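SnoaL-like domain-containing protein (Novosphingobium aromaticivorans, PDB 2RFR) is of unknown function but adopts an NTF2-like, cystatin-like fold, whose curved sheet and helices in related proteins commonly enclose a ligand-binding or catalytic pocket. Local coordinates at residues 124-129 with 133-138. Sequence-based numbering, arbitrary orientation.
Sequences TFRRTP and RAVRRE
With its OG1 lodged between the backbone N and the carbonyl carbon (chi1 64°), T124 turns its hydroxyl across to V135 and R136, while V135 holds CG2 beside its own backbone N and against the R126 side chain. T124 OG1 accepts a weak, bent hydrogen bond from R136 N at 3.1 Å. The carbonyl and amide of T124 are gripped as well: V135 N donates a hydrogen bond to T124 O at 2.8 Å in an almost straight line, though from above the carbonyl plane, and T124 N bonds to R136 O. Two residues thus face one, a classic beta bulge in the hairpin of strands 112-128 and 131-141, inside the sheet of this NTF2-like fold; the bulge shows in the V135 backbone, where psi is -55°. Beyond the bulge, R126 and R133 form a regular hydrogen-bonded antiparallel pair, with R126 N to R133 O at 2.9 Å and R133 N to R126 O at 3.0 Å. The extended R126 side chain crosses V135 at about a right angle, its CG 3.6 Å from V135 CG2. Nearer the turn, T128 CG2 rests 3.9 Å from R133 CG, and T128 OG1 bonds back to G131 O. F125 points to the helix side, where its ring touches A134 CB through CE2 at 4.1 Å and meets I21, L24 and I25 of helix 5-33; an alanine here would probably open a gap between sheet and helix and strip A134 of its aromatic neighbour. On the face that carries T124, R126 and R133, the extended R136 chain brings its NE into a salt bridge with E138 OE2, 2.8 Å away and in the guanidinium plane. E49 of the neighbouring strand 48-52 takes a further salt bridge from R136 NH1 and bonds through its main chain to V135.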
loop_
_atom_site.group_PDB
_atom_site.type_symbol
_atom_site.label_atom_id
_atom_site.label_comp_id
_atom_site.label_asym_id
_atom_site.label_seq_id
_atom_site.Cartn_x
_atom_site.Cartn_y
_atom_site.Cartn_z
ATOM N N THR A 124 -13.080 11.360 -3.804
ATOM C CA THR A 124 -12.993 12.297 -4.908
ATOM C C THR A 124 -12.082 13.427 -4.536
ATOM O O THR A 124 -11.955 13.783 -3.361
ATOM C CB THR A 124 -14.332 12.787 -5.328
ATOM O OG1 THR A 124 -14.906 13.521 -4.272
ATOM C CG2 THR A 124 -15.282 11.695 -5.775
ATOM N N PHE A 125 -11.447 14.018 -5.557
ATOM C CA PHE A 125 -10.441 15.061 -5.374
ATOM C C PHE A 125 -10.632 16.136 -6.417
ATOM O O PHE A 125 -11.171 15.901 -7.497
ATOM C CB PHE A 125 -9.026 14.491 -5.518
ATOM C CG PHE A 125 -8.710 13.338 -4.627
ATOM C CD1 PHE A 125 -9.032 12.088 -5.011
ATOM C CD2 PHE A 125 -8.161 13.510 -3.385
ATOM C CE1 PHE A 125 -8.772 11.004 -4.187
ATOM C CE2 PHE A 125 -7.900 12.431 -2.522
ATOM C CZ PHE A 125 -8.246 11.172 -2.939
ATOM N N ARG A 126 -10.064 17.295 -6.125
ATOM C CA ARG A 126 -9.940 18.319 -7.155
ATOM C C ARG A 126 -8.657 19.078 -7.021
ATOM O O ARG A 126 -8.078 19.200 -5.973
ATOM C CB ARG A 126 -11.144 19.200 -7.202
ATOM C CG ARG A 126 -11.265 20.162 -6.161
ATOM C CD ARG A 126 -12.348 21.184 -6.628
ATOM N NE ARG A 126 -12.531 22.119 -5.572
ATOM C CZ ARG A 126 -13.547 22.165 -4.708
ATOM N NH1 ARG A 126 -14.595 21.344 -4.784
ATOM N NH2 ARG A 126 -13.506 23.112 -3.789
ATOM N N ARG A 127 -8.226 19.597 -8.157
ATOM C CA ARG A 127 -7.017 20.394 -8.215
ATOM C C ARG A 127 -7.372 21.763 -7.714
ATOM O O ARG A 127 -8.205 22.401 -8.295
ATOM C CB ARG A 127 -6.527 20.473 -9.672
ATOM C CG ARG A 127 -5.132 21.083 -9.804
ATOM C CD ARG A 127 -4.847 21.439 -11.293
ATOM N NE ARG A 127 -5.042 20.290 -12.191
ATOM C CZ ARG A 127 -4.149 19.292 -12.317
ATOM N NH1 ARG A 127 -2.955 19.301 -11.689
ATOM N NH2 ARG A 127 -4.409 18.281 -13.135
ATOM N N THR A 128 -6.686 22.271 -6.745
ATOM C CA THR A 128 -6.890 23.625 -6.243
ATOM C C THR A 128 -5.628 24.388 -6.517
ATOM O O THR A 128 -4.610 23.805 -6.837
ATOM C CB THR A 128 -7.145 23.635 -4.714
ATOM O OG1 THR A 128 -5.912 23.507 -3.978
ATOM C CG2 THR A 128 -8.172 22.554 -4.294
ATOM N N PRO A 129 -5.665 25.715 -6.331
ATOM C CA PRO A 129 -4.421 26.473 -6.519
ATOM C C PRO A 129 -3.279 26.069 -5.606
ATOM O O PRO A 129 -2.115 26.302 -5.963
ATOM C CB PRO A 129 -4.866 27.929 -6.284
ATOM C CG PRO A 129 -6.299 27.948 -6.645
ATOM C CD PRO A 129 -6.834 26.594 -6.163
ATOM N N ARG A 133 -6.666 18.358 -3.428
ATOM C CA ARG A 133 -7.334 18.196 -2.130
ATOM C C ARG A 133 -8.529 17.273 -2.287
ATOM O O ARG A 133 -9.130 17.175 -3.358
ATOM C CB ARG A 133 -7.835 19.559 -1.604
ATOM C CG ARG A 133 -6.779 20.571 -1.276
ATOM C CD ARG A 133 -5.955 20.224 -0.064
ATOM N NE ARG A 133 -4.970 21.245 0.263
ATOM C CZ ARG A 133 -3.761 21.321 -0.247
ATOM N NH1 ARG A 133 -3.347 20.513 -1.195
ATOM N NH2 ARG A 133 -2.943 22.273 0.161
ATOM N N ALA A 134 -8.871 16.567 -1.213
ATOM C CA ALA A 134 -10.047 15.755 -1.189
ATOM C C ALA A 134 -11.318 16.593 -1.205
ATOM O O ALA A 134 -11.400 17.656 -0.566
ATOM C CB ALA A 134 -10.038 14.833 0.074
ATOM N N VAL A 135 -12.332 16.116 -1.902
ATOM C CA VAL A 135 -13.655 16.749 -1.928
ATOM C C VAL A 135 -14.620 15.948 -1.090
ATOM O O VAL A 135 -15.203 16.463 -0.150
ATOM C CB VAL A 135 -14.145 16.912 -3.362
ATOM C CG1 VAL A 135 -15.609 17.446 -3.389
ATOM C CG2 VAL A 135 -13.194 17.836 -4.134
ATOM N N ARG A 136 -14.768 14.658 -1.368
ATOM C CA ARG A 136 -15.658 13.789 -0.603
ATOM C C ARG A 136 -14.976 12.449 -0.407
ATOM O O ARG A 136 -14.389 11.869 -1.329
ATOM C CB ARG A 136 -16.983 13.605 -1.339
ATOM C CG ARG A 136 -17.995 12.795 -0.570
ATOM C CD ARG A 136 -19.392 12.916 -1.219
ATOM N NE ARG A 136 -20.413 12.044 -0.649
ATOM C CZ ARG A 136 -21.276 12.307 0.348
ATOM N NH1 ARG A 136 -21.270 13.438 0.969
ATOM N NH2 ARG A 136 -22.124 11.357 0.734
ATOM N N ARG A 137 -15.103 11.901 0.808
ATOM C CA ARG A 137 -14.729 10.509 1.073
ATOM C C ARG A 137 -15.993 9.831 1.562
ATOM O O ARG A 137 -16.693 10.367 2.416
ATOM C CB ARG A 137 -13.666 10.435 2.173
ATOM C CG ARG A 137 -13.206 9.002 2.515
ATOM C CD ARG A 137 -12.204 9.018 3.619
ATOM N NE ARG A 137 -11.893 7.635 4.007
ATOM C CZ ARG A 137 -11.042 7.352 4.967
ATOM N NH1 ARG A 137 -10.438 8.294 5.652
ATOM N NH2 ARG A 137 -10.792 6.103 5.223
ATOM N N GLU A 138 -16.246 8.630 1.040
ATOM C CA GLU A 138 -17.345 7.795 1.479
ATOM C C GLU A 138 -16.746 6.448 1.882
ATOM O O GLU A 138 -15.942 5.873 1.180
ATOM C CB GLU A 138 -18.322 7.565 0.323
ATOM C CG GLU A 138 -19.052 8.829 -0.143
ATOM C CD GLU A 138 -19.792 8.667 -1.410
ATOM O OE1 GLU A 138 -19.435 7.853 -2.265
ATOM O OE2 GLU A 138 -20.706 9.459 -1.617
#